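Local coordinates for protein protease (Helicobacter pylori, PDB 5EUF) that is a likely zinc-dependent M16-family protease and virulence factor that probably cleaves the cytoplasmic domain of human junctional adhesion molecule A and so weakens the gastric epithelial barrier, at residues B[370-375]-B[379-384]. Numbering follows the deposited sequence.
Sequences GLFADY and NDLQGL
The backbone N of D380 donates to the carbonyl O of Y375 across 2.7 Å, with an N-H...O angle of 159°. This bond offers a compact example of how a chain leaves one helix and enters the next. N379, with positive phi, ends helix 365-376 in a Schellman motif, of whose two backward bonds this is the one spanning five residues, and D380 follows at once as the N-cap residue of helix 381-385. The turn folds the short helix back over its predecessor, where L384 becomes the apolar centre. With CG anti to the backbone N (chi1 175°), the L384 side chain runs from the Y375 face, met by CB, to the F372 face, met by CD2. That CD2 sits over the centre of the F372 ring, 4.1 Å from the centroid, while the CH-pi contact of CB with Y375 is offset toward the rim. From the other branch, CD1 reaches CB of L371 at 4.5 Å. L381 approaches F372 differently: its CD2 lies at the ring edge, 4.3 Å from CE2. The D380 carbonyl O lies near the plane of the Y375 ring, at its edge, and the D380 carboxylate runs alongside the ring, their planes 29° apart. F261, from a loop of the same chain, adds an edge-to-face ring contact to Y375 and also touches D380. The bond from D380 N thus helps to hold the turn, whereas the pairing of the helices rests mainly on leucine carbons against aromatic rings, with the D380 carboxylate running beside the tyrosine ring.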
loop_
_atom_site.group_PDB
_atom_site.type_symbol
_atom_site.label_atom_id
_atom_site.label_comp_id
_atom_site.label_asym_id
_atom_site.label_seq_id
_atom_site.Cartn_x
_atom_site.Cartn_y
_atom_site.Cartn_z
ATOM N N GLY B 370 3.689 23.852 20.953
ATOM C CA GLY B 370 4.042 22.566 20.379
ATOM C C GLY B 370 3.582 21.389 21.220
ATOM O O GLY B 370 3.202 20.346 20.688
ATOM N N LEU B 371 3.614 21.555 22.539
ATOM C CA LEU B 371 3.140 20.515 23.443
ATOM C C LEU B 371 1.628 20.351 23.332
ATOM O O LEU B 371 1.130 19.249 23.097
ATOM C CB LEU B 371 3.528 20.831 24.888
ATOM C CG LEU B 371 5.022 20.820 25.215
ATOM C CD1 LEU B 371 5.250 21.142 26.683
ATOM C CD2 LEU B 371 5.641 19.479 24.855
ATOM N N PHE B 372 0.907 21.455 23.500
ATOM C CA PHE B 372 -0.551 21.443 23.440
ATOM C C PHE B 372 -1.075 20.984 22.085
ATOM O O PHE B 372 -2.072 20.267 22.012
ATOM C CB PHE B 372 -1.110 22.830 23.757
ATOM C CG PHE B 372 -1.264 23.102 25.225
ATOM C CD1 PHE B 372 -0.209 23.607 25.965
ATOM C CD2 PHE B 372 -2.469 22.863 25.862
ATOM C CE1 PHE B 372 -0.351 23.862 27.315
ATOM C CE2 PHE B 372 -2.617 23.117 27.209
ATOM C CZ PHE B 372 -1.556 23.617 27.937
ATOM N N ALA B 373 -0.399 21.399 21.018
ATOM C CA ALA B 373 -0.841 21.094 19.662
ATOM C C ALA B 373 -0.974 19.594 19.430
ATOM O O ALA B 373 -1.935 19.134 18.811
ATOM C CB ALA B 373 0.115 21.698 18.649
ATOM N N ASP B 374 -0.015 18.832 19.938
ATOM C CA ASP B 374 -0.005 17.393 19.722
ATOM C C ASP B 374 -1.113 16.700 20.509
ATOM O O ASP B 374 -1.693 15.721 20.041
ATOM C CB ASP B 374 1.361 16.813 20.093
ATOM C CG ASP B 374 2.447 17.203 19.105
ATOM O OD1 ASP B 374 2.168 17.201 17.886
ATOM O OD2 ASP B 374 3.574 17.517 19.544
ATOM N N TYR B 375 -1.420 17.221 21.693
ATOM C CA TYR B 375 -2.386 16.578 22.580
ATOM C C TYR B 375 -3.813 17.083 22.375
ATOM O O TYR B 375 -4.773 16.393 22.714
ATOM C CB TYR B 375 -1.963 16.766 24.040
ATOM C CG TYR B 375 -0.794 15.891 24.434
ATOM C CD1 TYR B 375 0.505 16.232 24.080
ATOM C CD2 TYR B 375 -0.991 14.716 25.147
ATOM C CE1 TYR B 375 1.574 15.430 24.429
ATOM C CE2 TYR B 375 0.070 13.911 25.503
ATOM C CZ TYR B 375 1.351 14.271 25.141
ATOM O OH TYR B 375 2.413 13.470 25.490
ATOM N N ASN B 379 -7.350 15.155 21.557
ATOM C CA ASN B 379 -8.211 15.369 22.716
ATOM C C ASN B 379 -7.677 14.601 23.922
ATOM O O ASN B 379 -8.369 13.764 24.499
ATOM C CB ASN B 379 -9.654 14.960 22.409
ATOM C CG ASN B 379 -10.656 15.594 23.361
ATOM O OD1 ASN B 379 -10.360 15.820 24.535
ATOM N ND2 ASN B 379 -11.848 15.888 22.854
ATOM N N ASP B 380 -6.434 14.893 24.289
ATOM C CA ASP B 380 -5.764 14.187 25.373
ATOM C C ASP B 380 -4.990 15.157 26.267
ATOM O O ASP B 380 -3.816 14.940 26.563
ATOM C CB ASP B 380 -4.824 13.122 24.803
ATOM C CG ASP B 380 -4.308 12.168 25.860
ATOM O OD1 ASP B 380 -5.061 11.874 26.814
ATOM O OD2 ASP B 380 -3.149 11.717 25.736
ATOM N N LEU B 381 -5.651 16.228 26.695
ATOM C CA LEU B 381 -5.002 17.219 27.546
ATOM C C LEU B 381 -4.756 16.656 28.939
ATOM O O LEU B 381 -3.808 17.049 29.620
ATOM C CB LEU B 381 -5.839 18.493 27.643
ATOM C CG LEU B 381 -6.077 19.281 26.356
ATOM C CD1 LEU B 381 -7.324 18.781 25.633
ATOM C CD2 LEU B 381 -6.184 20.763 26.667
ATOM N N GLN B 382 -5.620 15.737 29.356
ATOM C CA GLN B 382 -5.462 15.069 30.641
ATOM C C GLN B 382 -4.161 14.283 30.661
ATOM O O GLN B 382 -3.458 14.251 31.669
ATOM C CB GLN B 382 -6.643 14.141 30.925
ATOM C CG GLN B 382 -6.561 13.439 32.270
ATOM C CD GLN B 382 -6.580 14.412 33.436
ATOM O OE1 GLN B 382 -7.177 15.488 33.353
ATOM N NE2 GLN B 382 -5.921 14.041 34.529
ATOM N N GLY B 383 -3.850 13.651 29.533
ATOM C CA GLY B 383 -2.610 12.917 29.390
ATOM C C GLY B 383 -1.428 13.854 29.506
ATOM O O GLY B 383 -0.430 13.526 30.146
ATOM N N LEU B 384 -1.552 15.031 28.898
ATOM C CA LEU B 384 -0.480 16.022 28.900
ATOM C C LEU B 384 -0.177 16.525 30.307
ATOM O O LEU B 384 0.988 16.631 30.699
ATOM C CB LEU B 384 -0.839 17.199 27.990
ATOM C CG LEU B 384 0.131 18.384 27.961
ATOM C CD1 LEU B 384 1.550 17.926 27.652
ATOM C CD2 LEU B 384 -0.327 19.428 26.949
#